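Local coordinates for putative 2,5-diketo-D-gluconic acid reductase B (Sinorhizobium meliloti, PDB 3UP8), which probably reduces methylglyoxal to hydroxyacetone with NADPH, as an aldo/keto reductase built on a TIM barrel, at residues A[98-103]-A[107-112]; A[141-146]-A[153-158]; A[85-90]-A[117-122]; A[40-45]-A[204-209]. One frame throughout, in Å; residues are numbered along the deposited sequence.

Contact 1 (A[98-103]-A[107-112])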
loop_
_atom_site.group_PDB
_atom_site.type_symbol
_atom_site.label_atom_id
_atom_site.label_comp_id
_atom_site.label_asym_id
_atom_site.label_seq_id
_atom_site.Cartn_x
_atom_site.Cartn_y
_atom_site.Cartn_z
ATOM N N VAL A 98 9.732 -12.727 4.308
ATOM C CA VAL A 98 11.088 -12.755 4.859
ATOM C C VAL A 98 11.741 -14.152 4.802
ATOM O O VAL A 98 12.953 -14.243 4.769
ATOM C CB VAL A 98 11.137 -12.200 6.309
ATOM C CG1 VAL A 98 10.584 -10.752 6.373
ATOM C CG2 VAL A 98 10.380 -13.098 7.286
ATOM N N ASP A 99 10.949 -15.231 4.789
ATOM C CA ASP A 99 11.525 -16.592 4.709
ATOM C C ASP A 99 12.171 -16.830 3.345
ATOM O O ASP A 99 12.941 -17.774 3.156
ATOM C CB ASP A 99 10.447 -17.665 4.944
ATOM C CG ASP A 99 9.960 -17.718 6.395
ATOM O OD1 ASP A 99 10.602 -17.131 7.299
ATOM O OD2 ASP A 99 8.922 -18.370 6.625
ATOM N N ASN A 100 11.832 -15.981 2.386
ATOM C CA ASN A 100 12.315 -16.127 1.028
ATOM C C ASN A 100 13.427 -15.144 0.661
ATOM O O ASN A 100 13.694 -14.919 -0.519
ATOM C CB ASN A 100 11.147 -15.987 0.046
ATOM C CG ASN A 100 10.075 -17.047 0.252
ATOM O OD1 ASN A 100 10.367 -18.182 0.630
ATOM N ND2 ASN A 100 8.825 -16.678 -0.003
ATOM N N TYR A 101 14.081 -14.565 1.659
ATOM C CA TYR A 101 15.057 -13.503 1.405
ATOM C C TYR A 101 16.412 -13.908 0.818
ATOM O O TYR A 101 17.007 -13.131 0.093
ATOM C CB TYR A 101 15.261 -12.664 2.663
ATOM C CG TYR A 101 14.214 -11.582 2.849
ATOM C CD1 TYR A 101 14.239 -10.779 3.980
ATOM C CD2 TYR A 101 13.205 -11.358 1.900
ATOM C CE1 TYR A 101 13.315 -9.760 4.175
ATOM C CE2 TYR A 101 12.253 -10.332 2.090
ATOM C CZ TYR A 101 12.321 -9.547 3.238
ATOM O OH TYR A 101 11.431 -8.523 3.474
ATOM N N ARG A 102 16.903 -15.108 1.117
ATOM C CA ARG A 102 18.159 -15.547 0.502
ATOM C C ARG A 102 17.993 -15.625 -1.017
ATOM O O ARG A 102 16.925 -16.003 -1.511
ATOM C CB ARG A 102 18.612 -16.889 1.076
ATOM C CG ARG A 102 18.896 -16.826 2.578
ATOM C CD ARG A 102 19.668 -18.040 3.081
ATOM N NE ARG A 102 20.700 -18.467 2.129
ATOM C CZ ARG A 102 21.482 -19.533 2.288
ATOM N NH1 ARG A 102 21.376 -20.294 3.373
ATOM N NH2 ARG A 102 22.372 -19.843 1.355
ATOM N N HIS A 103 19.040 -15.259 -1.751
ATOM C CA HIS A 103 18.954 -15.110 -3.216
ATOM C C HIS A 103 18.138 -16.192 -3.944
ATOM O O HIS A 103 17.178 -15.875 -4.651
ATOM C CB HIS A 103 20.344 -15.018 -3.871
ATOM C CG HIS A 103 20.281 -14.978 -5.364
ATOM N ND1 HIS A 103 20.434 -16.101 -6.145
ATOM C CD2 HIS A 103 19.987 -13.966 -6.214
ATOM C CE1 HIS A 103 20.300 -15.773 -7.419
ATOM N NE2 HIS A 103 20.029 -14.480 -7.489
ATOM N N ILE A 107 14.404 -15.565 -5.755
ATOM C CA ILE A 107 14.138 -15.703 -7.175
ATOM C C ILE A 107 13.032 -16.730 -7.391
ATOM O O ILE A 107 12.086 -16.464 -8.142
ATOM C CB ILE A 107 15.425 -16.129 -7.956
ATOM C CG1 ILE A 107 16.547 -15.103 -7.785
ATOM C CG2 ILE A 107 15.137 -16.394 -9.418
ATOM C CD1 ILE A 107 16.181 -13.641 -8.079
ATOM N N ALA A 108 13.136 -17.878 -6.720
ATOM C CA ALA A 108 12.112 -18.940 -6.858
ATOM C C ALA A 108 10.728 -18.473 -6.386
ATOM O O ALA A 108 9.713 -18.754 -7.040
ATOM C CB ALA A 108 12.542 -20.220 -6.127
ATOM N N SER A 109 10.684 -17.750 -5.266
ATOM C CA SER A 109 9.393 -17.279 -4.729
ATOM C C SER A 109 8.684 -16.304 -5.667
ATOM O O SER A 109 7.455 -16.225 -5.672
ATOM C CB SER A 109 9.547 -16.670 -3.331
ATOM O OG SER A 109 10.084 -15.367 -3.404
ATOM N N VAL A 110 9.460 -15.545 -6.434
ATOM C CA VAL A 110 8.890 -14.587 -7.370
ATOM C C VAL A 110 8.217 -15.346 -8.523
ATOM O O VAL A 110 7.071 -15.061 -8.871
ATOM C CB VAL A 110 9.943 -13.570 -7.858
ATOM C CG1 VAL A 110 9.409 -12.736 -9.024
ATOM C CG2 VAL A 110 10.361 -12.675 -6.695
ATOM N N ASP A 111 8.918 -16.333 -9.074
ATOM C CA ASP A 111 8.334 -17.188 -10.109
ATOM C C ASP A 111 7.061 -17.869 -9.602
ATOM O O ASP A 111 6.096 -18.023 -10.357
ATOM C CB ASP A 111 9.341 -18.241 -10.583
ATOM C CG ASP A 111 10.419 -17.665 -11.471
ATOM O OD1 ASP A 111 10.254 -16.539 -11.995
ATOM O OD2 ASP A 111 11.443 -18.360 -11.657
ATOM N N GLU A 112 7.070 -18.284 -8.335
ATOM C CA GLU A 112 5.920 -18.955 -7.739
ATOM C C GLU A 112 4.745 -17.986 -7.597
ATOM O O GLU A 112 3.619 -18.338 -7.922
ATOM C CB GLU A 112 6.292 -19.568 -6.387
ATOM C CG GLU A 112 5.123 -20.247 -5.642
ATOM C CD GLU A 112 4.697 -21.596 -6.260
ATOM O OE1 GLU A 112 5.457 -22.185 -7.053
ATOM O OE2 GLU A 112 3.589 -22.076 -5.928
#
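H103 and I107 meet one helical turn apart. The peptide N of I107 bonds to the carbonyl O of H103 at 3.0 Å, and the bond is nearly straight (173°). This is the first turn of helix 103-117, one of the outer helices of the TIM barrel, with R102 at the N-cap position. Before the cap, residues 98-101, with a short 3-10 segment at 98-99, lead out of strand 91-96. They fold back beside the helix, so that the CA atoms of N100 and S109 lie 6.6 Å apart. In H103, CG points opposite the backbone N (chi1 175°). This turns the imidazole so that CG1 of I107 lies over one face, toward the rim, in a CH-pi contact 3.9 Å from the centroid. The ring is also held by a hydrogen bond from NE2 to E145 of helix 136-148. Farther along, N100 reaches across to S109. The two do not bond to each other. Q68 bonds to both side chains, and S109 OG also bonds to the carbonyl O of F106. The touch between N100 and S109 is van der Waals, ND2 of N100 against CB of S109 at 3.4 Å.

Contact 2 (A[141-146]-A[153-158])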
loop_
_atom_site.group_PDB
_atom_site.type_symbol
_atom_site.label_atom_id
_atom_site.label_comp_id
_atom_site.label_asym_id
_atom_site.label_seq_id
_atom_site.Cartn_x
_atom_site.Cartn_y
_atom_site.Cartn_z
ATOM N N GLY A 141 19.739 -6.638 -4.150
ATOM C CA GLY A 141 20.287 -7.244 -5.371
ATOM C C GLY A 141 19.272 -8.135 -6.091
ATOM O O GLY A 141 19.152 -8.097 -7.326
ATOM N N ALA A 142 18.573 -8.958 -5.314
ATOM C CA ALA A 142 17.549 -9.851 -5.870
ATOM C C ALA A 142 16.362 -9.062 -6.430
ATOM O O ALA A 142 15.855 -9.420 -7.486
ATOM C CB ALA A 142 17.095 -10.838 -4.849
ATOM N N LEU A 143 15.945 -7.981 -5.751
ATOM C CA LEU A 143 14.909 -7.094 -6.313
ATOM C C LEU A 143 15.307 -6.576 -7.683
ATOM O O LEU A 143 14.515 -6.623 -8.633
ATOM C CB LEU A 143 14.627 -5.883 -5.409
ATOM C CG LEU A 143 13.651 -5.989 -4.243
ATOM C CD1 LEU A 143 13.695 -4.647 -3.476
ATOM C CD2 LEU A 143 12.220 -6.326 -4.707
ATOM N N ASN A 144 16.542 -6.078 -7.796
ATOM C CA ASN A 144 17.015 -5.579 -9.081
ATOM C C ASN A 144 17.114 -6.678 -10.144
ATOM O O ASN A 144 16.855 -6.437 -11.312
ATOM C CB ASN A 144 18.374 -4.885 -8.917
ATOM C CG ASN A 144 18.224 -3.463 -8.425
ATOM O OD1 ASN A 144 18.110 -2.538 -9.221
ATOM N ND2 ASN A 144 18.156 -3.294 -7.118
ATOM N N GLU A 145 17.508 -7.875 -9.734
ATOM C CA GLU A 145 17.610 -8.984 -10.685
ATOM C C GLU A 145 16.255 -9.253 -11.342
ATOM O O GLU A 145 16.157 -9.293 -12.565
ATOM C CB GLU A 145 18.114 -10.247 -10.007
ATOM C CG GLU A 145 18.192 -11.466 -10.958
ATOM C CD GLU A 145 18.798 -12.700 -10.289
ATOM O OE1 GLU A 145 19.608 -12.525 -9.363
ATOM O OE2 GLU A 145 18.470 -13.851 -10.689
ATOM N N VAL A 146 15.215 -9.419 -10.538
ATOM C CA VAL A 146 13.899 -9.736 -11.106
ATOM C C VAL A 146 13.299 -8.576 -11.896
ATOM O O VAL A 146 12.528 -8.800 -12.836
ATOM C CB VAL A 146 12.913 -10.266 -10.052
ATOM C CG1 VAL A 146 13.399 -11.596 -9.523
ATOM C CG2 VAL A 146 12.707 -9.249 -8.885
ATOM N N ARG A 153 8.049 -4.613 -12.685
ATOM C CA ARG A 153 8.232 -3.327 -13.352
ATOM C C ARG A 153 8.946 -2.339 -12.415
ATOM O O ARG A 153 9.870 -1.624 -12.823
ATOM C CB ARG A 153 6.881 -2.760 -13.826
ATOM C CG ARG A 153 6.213 -3.560 -14.955
ATOM C CD ARG A 153 6.903 -3.404 -16.313
ATOM N NE ARG A 153 6.325 -4.306 -17.328
ATOM C CZ ARG A 153 6.746 -5.549 -17.582
ATOM N NH1 ARG A 153 7.762 -6.084 -16.908
ATOM N NH2 ARG A 153 6.132 -6.270 -18.516
ATOM N N HIS A 154 8.517 -2.323 -11.156
ATOM C CA HIS A 154 9.024 -1.380 -10.168
ATOM C C HIS A 154 9.292 -2.126 -8.875
ATOM O O HIS A 154 8.676 -3.160 -8.606
ATOM C CB HIS A 154 7.988 -0.285 -9.946
ATOM C CG HIS A 154 7.568 0.380 -11.209
ATOM N ND1 HIS A 154 8.345 1.323 -11.845
ATOM C CD2 HIS A 154 6.458 0.227 -11.966
ATOM C CE1 HIS A 154 7.734 1.714 -12.947
ATOM N NE2 HIS A 154 6.589 1.062 -13.045
ATOM N N ILE A 155 10.247 -1.632 -8.094
ATOM C CA ILE A 155 10.609 -2.286 -6.838
ATOM C C ILE A 155 10.399 -1.332 -5.647
ATOM O O ILE A 155 10.469 -0.115 -5.799
ATOM C CB ILE A 155 12.066 -2.831 -6.867
ATOM C CG1 ILE A 155 13.092 -1.720 -7.192
ATOM C CG2 ILE A 155 12.192 -3.993 -7.864
ATOM C CD1 ILE A 155 14.535 -2.128 -6.859
ATOM N N GLY A 156 10.144 -1.893 -4.472
ATOM C CA GLY A 156 10.000 -1.086 -3.276
ATOM C C GLY A 156 10.201 -1.828 -1.980
ATOM O O GLY A 156 10.666 -2.988 -1.962
ATOM N N ILE A 157 9.840 -1.147 -0.891
ATOM C CA ILE A 157 10.054 -1.647 0.459
ATOM C C ILE A 157 8.814 -1.496 1.317
ATOM O O ILE A 157 7.867 -0.812 0.943
ATOM C CB ILE A 157 11.263 -0.941 1.124
ATOM C CG1 ILE A 157 11.032 0.587 1.135
ATOM C CG2 ILE A 157 12.558 -1.348 0.387
ATOM C CD1 ILE A 157 12.205 1.428 1.614
ATOM N N SER A 158 8.811 -2.142 2.476
ATOM C CA SER A 158 7.660 -2.076 3.354
ATOM C C SER A 158 8.137 -2.165 4.782
ATOM O O SER A 158 8.955 -3.033 5.118
ATOM C CB SER A 158 6.640 -3.182 3.010
ATOM O OG SER A 158 5.409 -3.024 3.723
#
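L143 lays its isobutyl group over the branched side chain of I155. The two cross obliquely, and CD2 of L143 comes to 3.9 Å from CG2 of I155. The other methyl, CD1, reaches farther along the strand and ends 3.8 Å from the carbonyl O of G156. G156 has no side chain on the strand, and here its backbone makes the contact. CG2 of I155 also presses on the helix backbone, 3.6 Å from the carbonyl O of L143. I155 has CG1 between its backbone N and carbonyl carbon (chi1 56°). From there CD1 extends to the helix and touches CB of L143 and the amide of N144, with ND2 of N144 3.8 Å away. That amide is held by other partners: OD1 takes the backbone N of A174, and ND2 bonds to I140 O and S172 OG. No hydrogen bond joins helix to strand here, and the contact is buried and mainly apolar. L143 also touches F106 of helix 103-117 and L125 and L127 of strand 122-127, so an alanine here would probably leave a gap between I155 and these neighbours. The axes of helix segment 141-146 and strand segment 154-158 run nearly antiparallel (159°), 8.7 Å apart at closest. This is the return half of a beta-alpha-beta crossover, strand 122-127, helix 136-148, strand 152-158, the repeating unit of the TIM barrel.

Contact 3 (A[85-90]-A[117-122])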
loop_
_atom_site.group_PDB
_atom_site.type_symbol
_atom_site.label_atom_id
_atom_site.label_comp_id
_atom_site.label_asym_id
_atom_site.label_seq_id
_atom_site.Cartn_x
_atom_site.Cartn_y
_atom_site.Cartn_z
ATOM N N ILE A 85 -10.524 -7.016 -17.581
ATOM C CA ILE A 85 -9.793 -5.762 -17.589
ATOM C C ILE A 85 -8.422 -6.118 -18.156
ATOM O O ILE A 85 -7.805 -7.089 -17.704
ATOM C CB ILE A 85 -9.732 -5.154 -16.172
ATOM C CG1 ILE A 85 -11.149 -4.796 -15.715
ATOM C CG2 ILE A 85 -8.828 -3.920 -16.124
ATOM C CD1 ILE A 85 -11.256 -4.349 -14.283
ATOM N N PRO A 86 -7.958 -5.377 -19.180
ATOM C CA PRO A 86 -6.652 -5.735 -19.726
ATOM C C PRO A 86 -5.606 -5.681 -18.608
ATOM O O PRO A 86 -5.746 -4.885 -17.670
ATOM C CB PRO A 86 -6.391 -4.655 -20.787
ATOM C CG PRO A 86 -7.764 -4.122 -21.134
ATOM C CD PRO A 86 -8.561 -4.218 -19.867
ATOM N N ARG A 87 -4.599 -6.545 -18.697
ATOM C CA ARG A 87 -3.554 -6.623 -17.684
ATOM C C ARG A 87 -2.847 -5.292 -17.529
ATOM O O ARG A 87 -2.562 -4.870 -16.405
ATOM C CB ARG A 87 -2.544 -7.728 -18.024
ATOM C CG ARG A 87 -1.252 -7.686 -17.181
ATOM C CD ARG A 87 -1.500 -8.118 -15.742
ATOM N NE ARG A 87 -0.305 -7.994 -14.900
ATOM C CZ ARG A 87 0.063 -6.889 -14.247
ATOM N NH1 ARG A 87 -0.648 -5.765 -14.337
ATOM N NH2 ARG A 87 1.160 -6.905 -13.500
ATOM N N ALA A 88 -2.582 -4.635 -18.657
ATOM C CA ALA A 88 -1.868 -3.362 -18.689
ATOM C C ALA A 88 -2.600 -2.235 -17.945
ATOM O O ALA A 88 -1.994 -1.214 -17.614
ATOM C CB ALA A 88 -1.566 -2.948 -20.143
ATOM N N ASP A 89 -3.891 -2.431 -17.679
ATOM C CA ASP A 89 -4.703 -1.423 -16.986
ATOM C C ASP A 89 -4.730 -1.609 -15.471
ATOM O O ASP A 89 -5.252 -0.749 -14.756
ATOM C CB ASP A 89 -6.150 -1.434 -17.505
ATOM C CG ASP A 89 -6.268 -0.973 -18.956
ATOM O OD1 ASP A 89 -5.305 -0.395 -19.510
ATOM O OD2 ASP A 89 -7.348 -1.193 -19.535
ATOM N N VAL A 90 -4.210 -2.732 -14.981
ATOM C CA VAL A 90 -4.198 -2.980 -13.542
ATOM C C VAL A 90 -2.782 -2.791 -13.010
ATOM O O VAL A 90 -1.816 -3.190 -13.651
ATOM C CB VAL A 90 -4.726 -4.391 -13.174
ATOM C CG1 VAL A 90 -4.652 -4.639 -11.664
ATOM C CG2 VAL A 90 -6.178 -4.570 -13.642
ATOM N N LEU A 117 -0.496 -15.654 -9.551
ATOM C CA LEU A 117 -1.113 -14.424 -10.054
ATOM C C LEU A 117 -1.498 -14.485 -11.538
ATOM O O LEU A 117 -2.124 -13.552 -12.057
ATOM C CB LEU A 117 -0.196 -13.222 -9.780
ATOM C CG LEU A 117 -0.019 -12.891 -8.293
ATOM C CD1 LEU A 117 1.169 -11.923 -8.131
ATOM C CD2 LEU A 117 -1.294 -12.285 -7.703
ATOM N N ARG A 118 -1.125 -15.579 -12.209
ATOM C CA ARG A 118 -1.458 -15.802 -13.620
ATOM C C ARG A 118 -1.043 -14.653 -14.546
ATOM O O ARG A 118 -1.805 -14.202 -15.419
ATOM C CB ARG A 118 -2.949 -16.172 -13.787
ATOM C CG ARG A 118 -3.292 -17.487 -13.087
ATOM C CD ARG A 118 -4.707 -17.982 -13.405
ATOM N NE ARG A 118 -4.948 -19.272 -12.751
ATOM C CZ ARG A 118 -6.149 -19.766 -12.459
ATOM N NH1 ARG A 118 -7.256 -19.096 -12.767
ATOM N NH2 ARG A 118 -6.238 -20.939 -11.849
ATOM N N THR A 119 0.176 -14.170 -14.340
ATOM C CA THR A 119 0.731 -13.093 -15.159
ATOM C C THR A 119 2.253 -13.258 -15.190
ATOM O O THR A 119 2.815 -13.892 -14.303
ATOM C CB THR A 119 0.304 -11.682 -14.647
ATOM O OG1 THR A 119 0.940 -10.660 -15.433
ATOM C CG2 THR A 119 0.657 -11.487 -13.158
ATOM N N ASP A 120 2.909 -12.728 -16.217
ATOM C CA ASP A 120 4.374 -12.864 -16.307
ATOM C C ASP A 120 5.159 -11.776 -15.547
ATOM O O ASP A 120 6.382 -11.829 -15.487
ATOM C CB ASP A 120 4.831 -12.946 -17.767
ATOM C CG ASP A 120 4.745 -11.612 -18.505
ATOM O OD1 ASP A 120 3.835 -10.793 -18.259
ATOM O OD2 ASP A 120 5.626 -11.378 -19.356
ATOM N N HIS A 121 4.453 -10.809 -14.980
ATOM C CA HIS A 121 5.100 -9.725 -14.225
ATOM C C HIS A 121 4.125 -9.135 -13.221
ATOM O O HIS A 121 2.896 -9.205 -13.400
ATOM C CB HIS A 121 5.593 -8.601 -15.159
ATOM C CG HIS A 121 4.491 -7.824 -15.810
ATOM N ND1 HIS A 121 3.792 -8.295 -16.901
ATOM C CD2 HIS A 121 3.968 -6.604 -15.528
ATOM C CE1 HIS A 121 2.877 -7.407 -17.256
ATOM N NE2 HIS A 121 2.964 -6.370 -16.441
ATOM N N VAL A 122 4.683 -8.575 -12.160
ATOM C CA VAL A 122 3.936 -7.684 -11.303
ATOM C C VAL A 122 4.382 -6.255 -11.591
ATOM O O VAL A 122 5.487 -6.023 -12.073
ATOM C CB VAL A 122 4.099 -7.996 -9.808
ATOM C CG1 VAL A 122 3.459 -9.349 -9.477
ATOM C CG2 VAL A 122 5.579 -7.965 -9.372
#
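The guanidinium of R87 and the imidazole of H121 lie face to face. The centres are 4.2 Å apart and the planes are only 15° from parallel. The two side chains come from opposite directions, and NE2 of H121 lies over one face of the guanidinium, toward its rim. The arginine chain gets there by starting out trans to the backbone N (chi1 168°) and bending at chi2 (72°). Its edge is used as well. NE gives a hydrogen bond to OG1 of T119 at 3.0 Å, with the acceptor in the guanidinium plane. NH2 gives a straighter one, 2.9 Å to the backbone O of H121, which it meets from above the carbonyl plane. T119 and R87 cross at about a right angle. The H121 ring is steadied by its own neighbour: ND1 donates to OD1 of D120 at 2.8 Å. The contact ties the loop before strand 91-96 to the loop before strand 122-127, at the end of the barrel where these strands begin. The in-plane bonds and the stack together fix the rotation of the guanidinium. NH1 of R87 forms a salt bridge with D123, which pairs its charge directly. D120 probably adds only a weaker influence, through H121.

Contact 4 (A[40-45]-A[204-209])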
loop_
_atom_site.group_PDB
_atom_site.type_symbol
_atom_site.label_atom_id
_atom_site.label_comp_id
_atom_site.label_asym_id
_atom_site.label_seq_id
_atom_site.Cartn_x
_atom_site.Cartn_y
_atom_site.Cartn_z
ATOM N N GLY A 40 -6.489 -3.428 -1.039
ATOM C CA GLY A 40 -5.544 -4.201 -0.246
ATOM C C GLY A 40 -6.153 -5.529 0.156
ATOM O O GLY A 40 -7.287 -5.570 0.646
ATOM N N THR A 41 -5.417 -6.617 -0.059
ATOM C CA THR A 41 -5.924 -7.964 0.283
ATOM C C THR A 41 -5.393 -8.479 1.625
ATOM O O THR A 41 -5.740 -9.575 2.070
ATOM C CB THR A 41 -5.704 -9.003 -0.847
ATOM O OG1 THR A 41 -4.303 -9.196 -1.067
ATOM C CG2 THR A 41 -6.361 -8.543 -2.154
ATOM N N PHE A 42 -4.556 -7.678 2.268
ATOM C CA PHE A 42 -4.140 -7.911 3.652
ATOM C C PHE A 42 -5.412 -8.044 4.514
ATOM O O PHE A 42 -6.340 -7.247 4.388
ATOM C CB PHE A 42 -3.240 -6.742 4.079
ATOM C CG PHE A 42 -2.987 -6.631 5.551
ATOM C CD1 PHE A 42 -2.490 -7.705 6.286
ATOM C CD2 PHE A 42 -3.184 -5.411 6.191
ATOM C CE1 PHE A 42 -2.238 -7.573 7.655
ATOM C CE2 PHE A 42 -2.950 -5.267 7.553
ATOM C CZ PHE A 42 -2.473 -6.347 8.288
ATOM N N ARG A 43 -5.469 -9.094 5.327
ATOM C CA ARG A 43 -6.600 -9.359 6.230
ATOM C C ARG A 43 -7.801 -9.963 5.497
ATOM O O ARG A 43 -8.852 -10.162 6.092
ATOM C CB ARG A 43 -7.035 -8.091 6.997
ATOM C CG ARG A 43 -5.974 -7.460 7.899
ATOM C CD ARG A 43 -6.283 -5.976 8.174
ATOM N NE ARG A 43 -7.503 -5.813 8.952
ATOM C CZ ARG A 43 -8.382 -4.825 8.798
ATOM N NH1 ARG A 43 -8.187 -3.865 7.897
ATOM N NH2 ARG A 43 -9.468 -4.799 9.560
HETATM N N MSE A 44 -7.658 -10.251 4.210
HETATM C CA MSE A 44 -8.769 -10.822 3.459
HETATM C C MSE A 44 -8.488 -12.275 3.186
HETATM O O MSE A 44 -7.376 -12.621 2.794
HETATM C CB MSE A 44 -8.973 -10.094 2.137
HETATM C CG MSE A 44 -9.490 -8.693 2.292
HETATM SE SE MSE A 44 -9.941 -7.944 0.570
HETATM C CE MSE A 44 -11.399 -9.122 0.050
ATOM N N SER A 45 -9.494 -13.125 3.378
ATOM C CA SER A 45 -9.367 -14.542 3.033
ATOM C C SER A 45 -9.400 -14.698 1.514
ATOM O O SER A 45 -9.731 -13.752 0.797
ATOM C CB SER A 45 -10.511 -15.351 3.651
ATOM O OG SER A 45 -11.704 -15.111 2.927
ATOM N N THR A 204 3.040 4.251 0.870
ATOM C CA THR A 204 1.784 3.552 0.749
ATOM C C THR A 204 1.236 3.190 2.130
ATOM O O THR A 204 1.895 2.504 2.899
ATOM C CB THR A 204 1.898 2.311 -0.127
ATOM O OG1 THR A 204 2.339 2.705 -1.429
ATOM C CG2 THR A 204 0.519 1.624 -0.250
ATOM N N SER A 205 0.021 3.652 2.412
ATOM C CA SER A 205 -0.629 3.445 3.709
ATOM C C SER A 205 -1.426 2.146 3.783
ATOM O O SER A 205 -2.212 1.847 2.879
ATOM C CB SER A 205 -1.583 4.615 3.989
ATOM O OG SER A 205 -2.519 4.259 4.996
ATOM N N TYR A 206 -1.223 1.389 4.865
ATOM C CA TYR A 206 -2.173 0.349 5.264
ATOM C C TYR A 206 -2.738 0.648 6.661
ATOM O O TYR A 206 -2.166 1.454 7.414
ATOM C CB TYR A 206 -1.604 -1.083 5.158
ATOM C CG TYR A 206 -0.462 -1.443 6.104
ATOM C CD1 TYR A 206 -0.714 -1.811 7.425
ATOM C CD2 TYR A 206 0.861 -1.454 5.658
ATOM C CE1 TYR A 206 0.327 -2.160 8.293
ATOM C CE2 TYR A 206 1.912 -1.804 6.518
ATOM C CZ TYR A 206 1.630 -2.159 7.832
ATOM O OH TYR A 206 2.638 -2.514 8.697
ATOM N N TYR A 207 -3.861 0.000 6.977
ATOM C CA TYR A 207 -4.592 0.167 8.254
ATOM C C TYR A 207 -5.154 1.578 8.442
ATOM O O TYR A 207 -5.164 2.108 9.555
ATOM C CB TYR A 207 -3.730 -0.216 9.474
ATOM C CG TYR A 207 -4.115 -1.534 10.109
ATOM C CD1 TYR A 207 -3.144 -2.482 10.419
ATOM C CD2 TYR A 207 -5.450 -1.830 10.416
ATOM C CE1 TYR A 207 -3.490 -3.698 11.006
ATOM C CE2 TYR A 207 -5.808 -3.045 11.000
ATOM C CZ TYR A 207 -4.809 -3.977 11.289
ATOM O OH TYR A 207 -5.128 -5.191 11.844
ATOM N N ALA A 208 -5.610 2.178 7.349
ATOM C CA ALA A 208 -6.253 3.502 7.381
ATOM C C ALA A 208 -7.333 3.628 8.475
ATOM O O ALA A 208 -7.474 4.686 9.080
ATOM C CB ALA A 208 -6.843 3.827 6.024
HETATM N N MSE A 209 -8.079 2.552 8.713
HETATM C CA MSE A 209 -9.197 2.548 9.681
HETATM C C MSE A 209 -8.749 2.365 11.141
HETATM O O MSE A 209 -9.578 2.401 12.060
HETATM C CB MSE A 209 -10.209 1.444 9.333
HETATM C CG MSE A 209 -10.867 1.550 7.974
HETATM SE SE MSE A 209 -11.822 3.231 7.771
HETATM C CE MSE A 209 -10.545 4.250 6.754
HETATM O O HOH W 1 -7.465 -6.100 11.879
#
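F42 packs against two tyrosines in succession, Y206 and Y207. The three rings form an aromatic cluster, the close-packed part of this contact. Toward Y207 the pair is an offset edge-to-face one. The edge of F42 points at the tyrosine face, the centroids are 5.6 Å apart, and the planes are almost perpendicular (88°). CE2 of F42 comes to 3.8 Å from CE1 of Y207. The same CE2 lies 4.1 Å from CD1 of Y206, in an oblique pairing that is neither a stack nor edge-to-face. The chi1 of F42 (166°) swings the ring away from its backbone N, out of the T41 to M44 type II turn and toward the tyrosines. Y206 sends its OH to N159, and a bound acetate lies near its side chain. F42 itself reaches Y70, the predicted proton donor, consistent with a place beside the substrate pocket.

The part nearer the hydroxyl of Y207 is looser and wetter. R43 is exposed and approaches the same side of the ring as F42. Its guanidinium lies at 27° to the ring, with CE2 of Y207 over its face. A water bridges NE of R43 and OH of Y207 loosely: the leg from NE is weak, and the short one to OH is doubtful in detail. A leucine in place of Y207 would probably leave the F42 edge without its aromatic face and the R43 guanidinium without the ring beneath it.

The contact lies on the rim at the C-terminal ends of strands 37-40 and 202-206. It reaches across strand 245-249, and A208 and M209 rest on helix 231-240.

All four contacts belong to one closed barrel of eight parallel strands. Along the chain, contact 3 begins and ends around contact 1, contact 2 follows, and contact 4 spans all three. Contacts 1 and 2 are the nearest pair, with centres about 12 Å apart. They touch where helices 103-117 and 136-148 lie side by side, with I107 against V146. Contact 3 meets contact 2 at neighbouring strands, where R153 N probably bonds to V122 O. Contact 4 touches none of the others and lies 21 to 23 Å from them, centre to centre. Contact 1 thus joins a loop to an outer helix, contact 2 a helix to a strand and contact 3 two loops, while contact 4 lies by the predicted active site.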